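Local structure of MP-4 (Mucuna pruriens, 5DSS) at residues Leu60-Asn65 with Leu80-Thr85. The protein is a seed protein of the Kunitz-type protease inhibitor family that contributes to snake venom neutralization indirectly, by stimulating antibodies that cross-react with the venom. Residues are numbered along the deposited sequence; the frame is centred on the assembly and turned at random.
Sequences LPVKFN and LNIEFT
Ile82 lays its terminal methyl over one face of the Phe64 ring, CD1 lying 3.7 Å from the ring centroid and displaced toward the rim. With CG1 anti to the backbone N (chi1 172°), Ile82 runs alongside Phe64, both side chains pointing the same way. Leu80 CD1 meets Phe64 CD2 obliquely at 3.4 Å. At the other end Leu60 crosses Phe84 at about a right angle and sets CD2 over its face, 4.0 Å from the centroid; Trp96 meets the same phenyl edge-to-face. The two segments run roughly antiparallel, bringing the short, weakly bonded strand 62-63 against a chain without regular structure in what is probably the beta-trefoil fold of Kunitz-type inhibitors; strand 20-24 flanks 62-63 in its sheet. Between the backbones, Lys63 N donates to Glu83 O at 2.8 Å. Asn81 N reaches Asn65 O at 2.7 Å in a single antiparallel hydrogen-bonded pair. Phe64 centres an inverse gamma turn between these two bonds, and its carbonyl O accepts a hydrogen bond from His17. Thr85 N bonds weakly to Pro61 O, while Glu83 points its CB away from 60-65, and its carboxylate forms a salt bridge with Arg67.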
# COMPACT_ATOMS: atom_id res chain seq x y z
N LEU A 60 -7.52 4.63 6.55
CA LEU A 60 -8.63 4.41 5.62
C LEU A 60 -8.62 2.96 5.07
O LEU A 60 -7.55 2.42 4.74
CB LEU A 60 -8.48 5.38 4.43
CG LEU A 60 -9.18 6.73 4.23
CD1 LEU A 60 -8.71 7.81 5.20
CD2 LEU A 60 -8.91 7.19 2.80
N PRO A 61 -9.82 2.35 4.95
CA PRO A 61 -9.93 0.98 4.43
C PRO A 61 -9.14 0.75 3.14
O PRO A 61 -8.94 1.70 2.37
CB PRO A 61 -11.43 0.82 4.18
CG PRO A 61 -12.07 1.73 5.17
CD PRO A 61 -11.14 2.92 5.25
N VAL A 62 -8.71 -0.49 2.91
CA VAL A 62 -7.83 -0.83 1.81
C VAL A 62 -8.36 -2.04 1.03
O VAL A 62 -8.34 -3.18 1.53
CB VAL A 62 -6.44 -1.16 2.43
CG1 VAL A 62 -5.35 -1.13 1.36
CG2 VAL A 62 -6.09 -0.23 3.59
N LYS A 63 -8.82 -1.80 -0.20
CA LYS A 63 -9.42 -2.88 -1.00
C LYS A 63 -8.49 -3.63 -1.97
O LYS A 63 -8.23 -3.20 -3.08
CB LYS A 63 -10.64 -2.36 -1.75
CG LYS A 63 -11.97 -2.85 -1.20
CD LYS A 63 -13.11 -2.14 -1.93
CE LYS A 63 -14.48 -2.72 -1.66
NZ LYS A 63 -15.00 -2.47 -0.28
N PHE A 64 -8.04 -4.81 -1.54
CA PHE A 64 -7.21 -5.65 -2.37
C PHE A 64 -8.06 -6.49 -3.35
O PHE A 64 -8.41 -7.63 -3.04
CB PHE A 64 -6.36 -6.58 -1.50
CG PHE A 64 -5.30 -5.89 -0.66
CD1 PHE A 64 -5.63 -5.14 0.46
CD2 PHE A 64 -3.95 -6.05 -0.97
CE1 PHE A 64 -4.65 -4.53 1.23
CE2 PHE A 64 -2.96 -5.45 -0.20
CZ PHE A 64 -3.31 -4.69 0.89
N ASN A 65 -8.40 -5.93 -4.51
CA ASN A 65 -9.03 -6.69 -5.60
C ASN A 65 -7.97 -6.96 -6.66
O ASN A 65 -7.11 -6.11 -6.88
CB ASN A 65 -10.14 -5.88 -6.30
CG ASN A 65 -10.87 -4.92 -5.38
OD1 ASN A 65 -11.21 -5.27 -4.25
ND2 ASN A 65 -11.14 -3.71 -5.86
N LEU A 80 -2.72 -7.80 -7.93
CA LEU A 80 -3.92 -7.02 -7.57
C LEU A 80 -3.75 -5.54 -7.60
O LEU A 80 -2.64 -5.02 -7.54
CB LEU A 80 -4.55 -7.43 -6.25
CG LEU A 80 -3.74 -7.81 -5.03
CD1 LEU A 80 -3.31 -6.58 -4.24
CD2 LEU A 80 -4.69 -8.70 -4.25
N ASN A 81 -4.88 -4.85 -7.67
CA ASN A 81 -4.85 -3.41 -7.62
C ASN A 81 -5.54 -2.90 -6.38
O ASN A 81 -6.72 -3.19 -6.09
CB ASN A 81 -5.36 -2.77 -8.91
CG ASN A 81 -4.24 -2.62 -9.92
OD1 ASN A 81 -3.52 -1.61 -9.92
ND2 ASN A 81 -4.04 -3.65 -10.76
N ILE A 82 -4.76 -2.14 -5.64
CA ILE A 82 -5.23 -1.68 -4.38
C ILE A 82 -5.63 -0.19 -4.42
O ILE A 82 -5.13 0.60 -5.25
CB ILE A 82 -4.18 -2.07 -3.30
CG1 ILE A 82 -4.52 -1.44 -1.97
CG2 ILE A 82 -2.76 -1.81 -3.79
CD1 ILE A 82 -5.70 -2.14 -1.33
N GLU A 83 -6.58 0.16 -3.56
CA GLU A 83 -7.12 1.50 -3.45
C GLU A 83 -7.81 1.65 -2.08
O GLU A 83 -8.26 0.67 -1.47
CB GLU A 83 -8.18 1.70 -4.52
CG GLU A 83 -8.06 0.77 -5.72
CD GLU A 83 -9.15 1.03 -6.73
OE1 GLU A 83 -10.33 0.86 -6.35
OE2 GLU A 83 -8.83 1.40 -7.89
N PHE A 84 -7.91 2.89 -1.61
CA PHE A 84 -8.64 3.21 -0.37
C PHE A 84 -10.12 3.15 -0.69
O PHE A 84 -10.51 3.02 -1.86
CB PHE A 84 -8.33 4.63 0.13
CG PHE A 84 -7.04 4.75 0.88
CD1 PHE A 84 -6.89 4.16 2.12
CD2 PHE A 84 -5.99 5.49 0.38
CE1 PHE A 84 -5.71 4.30 2.85
CE2 PHE A 84 -4.82 5.62 1.09
CZ PHE A 84 -4.67 5.03 2.32
N THR A 85 -10.94 3.28 0.34
CA THR A 85 -12.39 3.18 0.21
C THR A 85 -13.11 4.49 -0.08
O THR A 85 -14.30 4.46 -0.40
CB THR A 85 -12.97 2.56 1.47
OG1 THR A 85 -12.42 1.25 1.61
CG2 THR A 85 -14.47 2.48 1.39